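PDB 5XBU: endo-beta-1,4-glucanase from Ampullaria crossean, which probably hydrolyses internal beta-1,4-glucosidic bonds of cellulose. Local coordinates for residues R22-T27 and E159-E164; V16-G21 and G136-F141; Q7-D12 and T85-F90. All coordinates share one frame; numbering follows the deposited sequence. Where two conformers were deposited one is given.

Interaction 1: residues R22-T27 and E159-E164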
loop_
_atom_site.group_PDB
_atom_site.type_symbol
_atom_site.label_atom_id
_atom_site.label_comp_id
_atom_site.label_asym_id
_atom_site.label_seq_id
_atom_site.Cartn_x
_atom_site.Cartn_y
_atom_site.Cartn_z
ATOM N N ARG A 22 -13.545 11.043 0.027
ATOM C CA ARG A 22 -12.281 10.449 -0.367
ATOM C C ARG A 22 -12.322 8.935 -0.210
ATOM O O ARG A 22 -12.954 8.417 0.710
ATOM C CB ARG A 22 -11.170 11.011 0.519
ATOM C CG ARG A 22 -10.947 12.504 0.316
ATOM C CD ARG A 22 -10.218 13.051 1.516
ATOM N NE ARG A 22 -9.781 14.442 1.411
ATOM C CZ ARG A 22 -10.553 15.495 1.675
ATOM N NH1 ARG A 22 -10.060 16.724 1.582
ATOM N NH2 ARG A 22 -11.826 15.321 2.010
ATOM N N PRO A 23 -11.664 8.193 -1.091
ATOM C CA PRO A 23 -11.641 6.743 -0.943
ATOM C C PRO A 23 -10.751 6.334 0.224
ATOM O O PRO A 23 -9.695 6.921 0.462
ATOM C CB PRO A 23 -11.027 6.275 -2.262
ATOM C CG PRO A 23 -10.086 7.389 -2.628
ATOM C CD PRO A 23 -10.844 8.654 -2.228
ATOM N N CYS A 24 -11.188 5.293 0.926
ATOM C CA CYS A 24 -10.384 4.722 1.982
ATOM C C CYS A 24 -9.609 3.497 1.519
ATOM O O CYS A 24 -9.952 2.842 0.536
ATOM C CB CYS A 24 -11.253 4.392 3.182
ATOM S SG CYS A 24 -12.052 5.901 3.781
ATOM N N ALA A 25 -8.572 3.189 2.280
ATOM C CA ALA A 25 -7.778 1.994 2.114
ATOM C C ALA A 25 -7.573 1.363 3.475
ATOM O O ALA A 25 -7.498 2.060 4.499
ATOM C CB ALA A 25 -6.418 2.293 1.505
ATOM N N SER A 26 -7.467 0.043 3.477
ATOM C CA SER A 26 -6.923 -0.661 4.623
ATOM C C SER A 26 -5.408 -0.733 4.512
ATOM O O SER A 26 -4.828 -0.570 3.431
ATOM C CB SER A 26 -7.547 -2.048 4.740
ATOM O OG SER A 26 -7.624 -2.719 3.489
ATOM N N THR A 27 -4.767 -0.961 5.662
ATOM C CA THR A 27 -3.333 -1.124 5.727
ATOM C C THR A 27 -2.989 -2.278 6.656
ATOM O O THR A 27 -3.708 -2.579 7.603
ATOM C CB THR A 27 -2.594 0.162 6.177
ATOM O OG1 THR A 27 -2.787 0.397 7.578
ATOM C CG2 THR A 27 -2.974 1.397 5.399
ATOM N N GLU A 159 -7.064 2.359 9.333
ATOM C CA GLU A 159 -7.853 2.819 8.194
ATOM C C GLU A 159 -7.341 4.184 7.754
ATOM O O GLU A 159 -7.052 5.050 8.593
ATOM C CB GLU A 159 -9.317 2.942 8.656
ATOM C CG GLU A 159 -10.304 3.347 7.582
ATOM C CD GLU A 159 -11.706 3.496 8.180
ATOM O OE1 GLU A 159 -12.630 2.752 7.770
ATOM O OE2 GLU A 159 -11.872 4.374 9.059
ATOM N N VAL A 160 -7.221 4.390 6.440
ATOM C CA VAL A 160 -6.695 5.644 5.925
ATOM C C VAL A 160 -7.543 6.093 4.743
ATOM O O VAL A 160 -8.213 5.286 4.096
ATOM C CB VAL A 160 -5.217 5.510 5.475
ATOM C CG1 VAL A 160 -4.339 5.036 6.645
ATOM C CG2 VAL A 160 -5.089 4.515 4.308
ATOM N N THR A 161 -7.477 7.383 4.436
ATOM C CA THR A 161 -7.800 7.841 3.098
ATOM C C THR A 161 -6.524 7.834 2.259
ATOM O O THR A 161 -5.419 7.970 2.794
ATOM C CB THR A 161 -8.463 9.218 3.074
ATOM O OG1 THR A 161 -7.612 10.202 3.665
ATOM C CG2 THR A 161 -9.823 9.183 3.784
ATOM N N TRP A 162 -6.677 7.628 0.943
ATOM C CA TRP A 162 -5.509 7.463 0.091
ATOM C C TRP A 162 -5.637 8.315 -1.161
ATOM O O TRP A 162 -6.731 8.508 -1.711
ATOM C CB TRP A 162 -5.279 5.977 -0.276
ATOM C CG TRP A 162 -6.113 5.461 -1.429
ATOM C CD1 TRP A 162 -7.415 5.024 -1.447
ATOM C CD2 TRP A 162 -5.648 5.329 -2.783
ATOM N NE1 TRP A 162 -7.778 4.661 -2.709
ATOM C CE2 TRP A 162 -6.716 4.844 -3.547
ATOM C CE3 TRP A 162 -4.425 5.583 -3.417
ATOM C CZ2 TRP A 162 -6.595 4.583 -4.900
ATOM C CZ3 TRP A 162 -4.300 5.319 -4.739
ATOM C CH2 TRP A 162 -5.391 4.830 -5.478
ATOM N N GLU A 163 -4.498 8.824 -1.632
ATOM C CA GLU A 163 -4.455 9.447 -2.947
ATOM C C GLU A 163 -3.057 9.333 -3.501
ATOM O O GLU A 163 -2.084 9.267 -2.753
ATOM C CB GLU A 163 -4.841 10.930 -2.962
ATOM C CG GLU A 163 -3.979 11.754 -2.032
ATOM C CD GLU A 163 -4.231 13.262 -2.104
ATOM O OE1 GLU A 163 -3.773 13.989 -1.200
ATOM O OE2 GLU A 163 -4.859 13.719 -3.063
ATOM N N GLU A 164 -2.956 9.323 -4.816
ATOM C CA GLU A 164 -1.647 9.374 -5.464
ATOM C C GLU A 164 -1.116 10.795 -5.397
ATOM O O GLU A 164 -1.863 11.761 -5.556
ATOM C CB GLU A 164 -1.724 8.978 -6.921
ATOM C CG GLU A 164 -1.682 7.524 -7.125
ATOM C CD GLU A 164 -1.630 7.104 -8.593
ATOM O OE1 GLU A 164 -1.278 7.896 -9.511
ATOM O OE2 GLU A 164 -1.908 5.923 -8.809
#

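Interaction 2: residues V16-G21 and G136-F141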
loop_
_atom_site.group_PDB
_atom_site.type_symbol
_atom_site.label_atom_id
_atom_site.label_comp_id
_atom_site.label_asym_id
_atom_site.label_seq_id
_atom_site.Cartn_x
_atom_site.Cartn_y
_atom_site.Cartn_z
ATOM N N VAL A 16 -18.137 0.687 -1.632
ATOM C CA VAL A 16 -16.776 1.191 -1.467
ATOM C C VAL A 16 -16.750 2.109 -0.245
ATOM O O VAL A 16 -17.487 3.096 -0.180
ATOM C CB VAL A 16 -16.319 1.947 -2.713
ATOM C CG1 VAL A 16 -14.946 2.521 -2.482
ATOM C CG2 VAL A 16 -16.294 1.000 -3.918
ATOM N N ARG A 17 -15.873 1.811 0.707
ATOM C CA ARG A 17 -15.767 2.650 1.892
ATOM C C ARG A 17 -15.072 3.960 1.567
ATOM O O ARG A 17 -14.000 3.980 0.940
ATOM C CB ARG A 17 -15.057 1.895 3.012
ATOM C CG ARG A 17 -15.955 0.841 3.637
ATOM C CD ARG A 17 -15.256 0.132 4.771
ATOM N NE ARG A 17 -16.071 -0.919 5.369
ATOM C CZ ARG A 17 -16.894 -0.759 6.405
ATOM N NH1 ARG A 17 -17.065 0.434 6.959
ATOM N NH2 ARG A 17 -17.531 -1.810 6.868
ATOM N N ARG A 18 -15.700 5.058 1.995
ATOM C CA ARG A 18 -15.227 6.404 1.724
ATOM C C ARG A 18 -15.337 7.249 2.978
ATOM O O ARG A 18 -16.073 6.922 3.903
ATOM C CB ARG A 18 -16.043 7.053 0.613
ATOM C CG ARG A 18 -15.978 6.222 -0.704
ATOM C CD ARG A 18 -16.639 6.961 -1.849
ATOM N NE ARG A 18 -16.587 6.141 -3.068
ATOM C CZ ARG A 18 -15.549 6.014 -3.905
ATOM N NH1 ARG A 18 -14.417 6.678 -3.700
ATOM N NH2 ARG A 18 -15.651 5.196 -4.959
ATOM N N PHE A 19 -14.646 8.382 2.970
ATOM C CA PHE A 19 -14.615 9.268 4.134
ATOM C C PHE A 19 -14.584 10.681 3.600
ATOM O O PHE A 19 -13.603 11.065 2.969
ATOM C CB PHE A 19 -13.376 8.949 4.979
ATOM C CG PHE A 19 -13.263 9.702 6.259
ATOM C CD1 PHE A 19 -13.878 9.234 7.403
ATOM C CD2 PHE A 19 -12.438 10.807 6.351
ATOM C CE1 PHE A 19 -13.719 9.891 8.594
ATOM C CE2 PHE A 19 -12.265 11.460 7.524
ATOM C CZ PHE A 19 -12.911 11.005 8.636
ATOM N N ASN A 20 -15.594 11.500 3.888
ATOM C CA ASN A 20 -15.516 12.917 3.500
ATOM C C ASN A 20 -15.165 13.086 2.018
ATOM O O ASN A 20 -14.357 13.935 1.636
ATOM C CB ASN A 20 -14.536 13.690 4.392
ATOM C CG ASN A 20 -14.767 15.190 4.354
ATOM O OD1 ASN A 20 -15.862 15.648 4.046
ATOM N ND2 ASN A 20 -13.731 15.956 4.647
ATOM N N GLY A 21 -15.761 12.248 1.175
ATOM C CA GLY A 21 -15.596 12.333 -0.267
ATOM C C GLY A 21 -14.403 11.597 -0.829
ATOM O O GLY A 21 -14.280 11.504 -2.061
ATOM N N GLY A 136 -14.265 -4.081 2.898
ATOM C CA GLY A 136 -14.962 -3.007 2.227
ATOM C C GLY A 136 -14.095 -1.932 1.619
ATOM O O GLY A 136 -14.634 -0.891 1.218
ATOM N N TYR A 137 -12.792 -2.176 1.467
ATOM C CA TYR A 137 -11.900 -1.165 0.905
ATOM C C TYR A 137 -11.529 -1.498 -0.530
ATOM O O TYR A 137 -11.261 -2.657 -0.867
ATOM C CB TYR A 137 -10.615 -1.021 1.749
ATOM C CG TYR A 137 -10.948 -0.637 3.166
ATOM C CD1 TYR A 137 -11.261 0.669 3.472
ATOM C CD2 TYR A 137 -10.981 -1.596 4.156
ATOM C CE1 TYR A 137 -11.626 1.040 4.777
ATOM C CE2 TYR A 137 -11.343 -1.242 5.473
ATOM C CZ TYR A 137 -11.643 0.071 5.757
ATOM O OH TYR A 137 -12.011 0.372 7.064
ATOM N N GLU A 138 -11.463 -0.462 -1.357
ATOM C CA GLU A 138 -11.129 -0.639 -2.779
ATOM C C GLU A 138 -9.665 -0.949 -3.039
ATOM O O GLU A 138 -9.321 -1.296 -4.174
ATOM C CB GLU A 138 -11.526 0.576 -3.603
ATOM C CG GLU A 138 -10.711 1.801 -3.318
ATOM C CD GLU A 138 -10.951 2.953 -4.257
ATOM O OE1 GLU A 138 -11.929 2.913 -5.050
ATOM O OE2 GLU A 138 -10.125 3.896 -4.235
ATOM N N VAL A 139 -8.798 -0.750 -2.054
ATOM C CA VAL A 139 -7.374 -0.974 -2.200
ATOM C C VAL A 139 -6.815 -1.224 -0.811
ATOM O O VAL A 139 -7.384 -0.786 0.201
ATOM C CB VAL A 139 -6.684 0.228 -2.894
ATOM C CG1 VAL A 139 -6.687 1.458 -2.046
ATOM C CG2 VAL A 139 -5.289 -0.123 -3.379
ATOM N N HIS A 140 -5.699 -1.947 -0.774
ATOM C CA HIS A 140 -4.975 -2.256 0.447
ATOM C C HIS A 140 -3.518 -1.872 0.258
ATOM O O HIS A 140 -2.939 -2.145 -0.793
ATOM C CB HIS A 140 -5.077 -3.730 0.772
ATOM C CG HIS A 140 -4.483 -4.076 2.082
ATOM N ND1 HIS A 140 -5.168 -3.830 3.249
ATOM C CD2 HIS A 140 -3.268 -4.579 2.408
ATOM C CE1 HIS A 140 -4.381 -4.181 4.249
ATOM N NE2 HIS A 140 -3.230 -4.643 3.776
ATOM N N PHE A 141 -2.904 -1.306 1.290
ATOM C CA PHE A 141 -1.471 -1.002 1.298
ATOM C C PHE A 141 -0.787 -1.798 2.400
ATOM O O PHE A 141 -1.027 -1.552 3.583
ATOM C CB PHE A 141 -1.201 0.495 1.422
ATOM C CG PHE A 141 -1.722 1.251 0.246
ATOM C CD1 PHE A 141 -1.054 1.195 -0.983
ATOM C CD2 PHE A 141 -2.918 1.974 0.311
ATOM C CE1 PHE A 141 -1.556 1.832 -2.096
ATOM C CE2 PHE A 141 -3.405 2.623 -0.808
ATOM C CZ PHE A 141 -2.741 2.555 -2.009
HETATM O O HOH W 1 -12.389 1.973 -0.189
#

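Interaction 3: residues Q7-D12 and T85-F90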
loop_
_atom_site.group_PDB
_atom_site.type_symbol
_atom_site.label_atom_id
_atom_site.label_comp_id
_atom_site.label_asym_id
_atom_site.label_seq_id
_atom_site.Cartn_x
_atom_site.Cartn_y
_atom_site.Cartn_z
ATOM N N GLN A 7 -14.616 0.995 12.070
ATOM C CA GLN A 7 -14.334 1.496 10.736
ATOM C C GLN A 7 -15.149 2.762 10.514
ATOM O O GLN A 7 -16.375 2.752 10.626
ATOM C CB GLN A 7 -14.685 0.428 9.713
ATOM C CG GLN A 7 -13.776 -0.777 9.808
ATOM C CD GLN A 7 -14.203 -1.913 8.915
ATOM O OE1 GLN A 7 -14.771 -2.921 9.358
ATOM N NE2 GLN A 7 -13.886 -1.783 7.635
ATOM N N LEU A 8 -14.463 3.857 10.245
ATOM C CA LEU A 8 -15.091 5.155 10.125
ATOM C C LEU A 8 -15.431 5.522 8.695
ATOM O O LEU A 8 -16.172 6.484 8.479
ATOM C CB LEU A 8 -14.243 6.239 10.784
ATOM C CG LEU A 8 -13.883 5.928 12.234
ATOM C CD1 LEU A 8 -13.059 7.059 12.797
ATOM C CD2 LEU A 8 -15.136 5.664 13.074
ATOM N N CYS A 9 -14.903 4.800 7.710
ATOM C CA CYS A 9 -15.274 5.018 6.319
ATOM C C CYS A 9 -16.546 4.235 6.010
ATOM O O CYS A 9 -16.532 3.002 5.997
ATOM C CB CYS A 9 -14.149 4.488 5.443
ATOM S SG CYS A 9 -12.582 5.392 5.679
ATOM N N GLN A 10 -17.620 4.934 5.678
ATOM C CA GLN A 10 -18.917 4.302 5.402
ATOM C C GLN A 10 -18.957 3.736 3.982
ATOM O O GLN A 10 -18.534 4.409 3.040
ATOM C CB GLN A 10 -20.015 5.339 5.571
ATOM C CG GLN A 10 -19.984 5.777 7.036
ATOM C CD GLN A 10 -21.100 6.715 7.534
ATOM O OE1 GLN A 10 -20.870 7.934 7.619
ATOM N NE2 GLN A 10 -22.231 6.149 8.025
ATOM N N PRO A 11 -19.473 2.514 3.785
ATOM C CA PRO A 11 -19.674 2.035 2.423
ATOM C C PRO A 11 -20.649 2.928 1.674
ATOM O O PRO A 11 -21.719 3.273 2.181
ATOM C CB PRO A 11 -20.243 0.631 2.632
ATOM C CG PRO A 11 -19.904 0.243 4.024
ATOM C CD PRO A 11 -19.799 1.484 4.787
ATOM N N ASP A 12 -20.298 3.249 0.431
ATOM C CA ASP A 12 -21.202 3.948 -0.466
ATOM C C ASP A 12 -22.209 2.966 -1.063
ATOM O O ASP A 12 -22.243 1.785 -0.710
ATOM C CB ASP A 12 -20.443 4.814 -1.476
ATOM C CG ASP A 12 -19.732 4.032 -2.584
ATOM O OD1 ASP A 12 -19.893 2.805 -2.701
ATOM O OD2 ASP A 12 -19.004 4.703 -3.350
ATOM N N THR A 85 -3.616 8.987 4.940
ATOM C CA THR A 85 -3.997 9.803 6.086
ATOM C C THR A 85 -4.910 9.004 6.992
ATOM O O THR A 85 -6.020 8.647 6.573
ATOM C CB THR A 85 -4.707 11.077 5.648
ATOM O OG1 THR A 85 -3.916 11.802 4.715
ATOM C CG2 THR A 85 -4.992 11.985 6.833
ATOM N N PRO A 86 -4.505 8.694 8.223
ATOM C CA PRO A 86 -5.407 7.958 9.113
ATOM C C PRO A 86 -6.718 8.702 9.329
ATOM O O PRO A 86 -6.739 9.925 9.491
ATOM C CB PRO A 86 -4.626 7.850 10.431
ATOM C CG PRO A 86 -3.170 7.932 9.970
ATOM C CD PRO A 86 -3.188 8.940 8.858
ATOM N N THR A 87 -7.807 7.929 9.417
ATOM C CA THR A 87 -9.112 8.471 9.792
ATOM C C THR A 87 -9.362 8.386 11.301
ATOM O O THR A 87 -10.298 9.021 11.793
ATOM C CB THR A 87 -10.211 7.655 9.101
ATOM O OG1 THR A 87 -10.065 6.313 9.575
ATOM C CG2 THR A 87 -10.124 7.748 7.591
ATOM N N GLY A 88 -8.602 7.571 12.014
ATOM C CA GLY A 88 -8.938 7.139 13.356
ATOM C C GLY A 88 -9.581 5.777 13.423
ATOM O O GLY A 88 -9.763 5.231 14.512
ATOM N N GLY A 89 -9.972 5.241 12.277
ATOM C CA GLY A 89 -10.604 3.950 12.214
ATOM C C GLY A 89 -9.623 2.806 12.080
ATOM O O GLY A 89 -8.418 2.992 11.891
ATOM N N PHE A 90 -10.185 1.604 12.140
ATOM C CA PHE A 90 -9.480 0.335 12.017
ATOM C C PHE A 90 -10.541 -0.755 11.943
ATOM O O PHE A 90 -11.706 -0.530 12.286
ATOM C CB PHE A 90 -8.498 0.103 13.175
ATOM C CG PHE A 90 -9.168 0.119 14.516
ATOM C CD1 PHE A 90 -9.389 1.320 15.162
ATOM C CD2 PHE A 90 -9.604 -1.057 15.092
ATOM C CE1 PHE A 90 -10.009 1.342 16.406
ATOM C CE2 PHE A 90 -10.243 -1.040 16.335
ATOM C CZ PHE A 90 -10.427 0.156 16.980
#

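Interaction 1: residues R22-T27 and E159-E164
The carbonyl O of V160 takes the shortest polar bond of this contact, 2.8 Å from A25 N, with an N-H...O angle of 163°. The same oxygen also receives a CA-H...O contact from C24, its CA 3.1 Å away. V160 N returns the bond to A25 O at 3.0 Å, which makes A25 and V160 an antiparallel hydrogen-bonded pair. One step along, C24 and T161 form a non-hydrogen-bonded pair with CA atoms only 4.2 Å apart, and W162 N then reaches P23 O at 3.1 Å. The axes of strands 22-27 and 160-164 are 112° apart, so their pairing is confined to a short crossing. This steep coiling suits the double-psi beta-barrel to which the family 45 endoglucanases belong, and strands 22-30 and 160-165 are neighbours in its curled sheet. Side chains of A25, V160 and W162 fill one side of the crossing. V160 CG1 lies anti to the carbonyl carbon (chi1 -58°), which leaves CG2 between N and the carbonyl carbon, where it lies 3.8 Å from A25 CB and also meets T27 CG2. The side chains of W162 and P23 cross at about a right angle, W162 NE1 lying 3.6 Å from P23 CG, while NE1 gives its hydrogen bond to E138. On the remote side, T161 CG2 packs against C24 SG at 4.0 Å and against R22 CB; that sulfur is in the disulfide with C9.

Interaction 2: residues V16-G21 and G136-F141
Strand 17-19, which pairs with 10-11 and with 22-30, meets here the loop running into strand 140-144 of the barrel sheet. R17 N donates to G136 O at 3.0 Å, with an N-H...O angle of 152°. A water extends the attachment by giving a hydrogen bond to R17 O at 2.8 Å and accepting one from E138 N at 2.9 Å. The extended side chain of R17 leaves the backbone with CG anti to the carbonyl carbon (chi1 -74°) and runs alongside G136, which has no CB to obstruct it and whose CA lies at the edge of the guanidinium. R17 CD sits over one face of the Y137 ring, 4.0 Å from the centroid and 23° off the ring normal, a CH-pi contact. Beyond it, R17 NH1 is bound by C9 O, and Y137 OH by E159 and Q7. V16 CG1 touches E138 OE1 at 4.0 Å and also lies against one face of the R18 guanidinium. E138 OE2 accepts from W162 NE1, and R18 forms its salt bridge with D12. Since R18 NH2 stays 4.4 Å from E138 OE1, any attraction is probably a longer-range charge effect, with no N-H directed at that oxygen; the directional hold between the segments rests on the backbone bond and the water.

Interaction 3: residues Q7-D12 and T85-F90
L8 CD1 packs onto the backbone of the turn after strand 81-86, 3.5 Å from T87 O and 3.6 Å from G89 N, while L8 CG lies 3.8 Å from G89 CA. With CG anti to the carbonyl carbon (chi1 -54°), the isobutyl group of L8 is laid along this T87-G89 backbone. Close approach is possible because G89 lacks a CB, which would point toward 7-12 and clash with L8 N. On one side, Q7 CG comes within 3.2 Å of F90 O; on another, C9 SG touches T87 CG2 at 3.9 Å. All of these direct contacts are van der Waals in kind, Q7 N being poorly angled toward F90 O. Behind them, T87 OG1 accepts the N-H of G89 at 2.9 Å with an angle of 159°. This is an ST turn, and it fixes the curve of backbone on which L8 rests. The second shell is polar: the E159 carboxylate binds T87 OG1 and L8 N through OE2 and C9 N through OE1, so one acidic group positions both segments. The backbone of E159 also bonds to T87 and G89, and Q7 NE2 is held by H135 O. The contact thus lies at the border of the barrel sheet, where the N-terminal segment lies beside strand 17-19 and the end of strand 81-86, the F19 side chain touching both C9 and T87.

From the N terminus, residues 7-12 are first used in interaction 3, closing a loop of 72 residues to 85-90. Interaction 2 starts at 16-21 and spans 114 residues to 136-141, and interaction 1 runs from 22-27 across 131 residues to 159-164. The three loops all cross, none nesting in another: their first segments follow in sequence and their second segments follow in the same order. The residues leading into strand 10-11 are thereby tied to the turn after strand 81-86, strand 17-19 to the approach to strand 140-144, and strand 22-30 to strand 160-165. Centres 6 to 8 Å apart place all three contacts together on one side of the chain's centre.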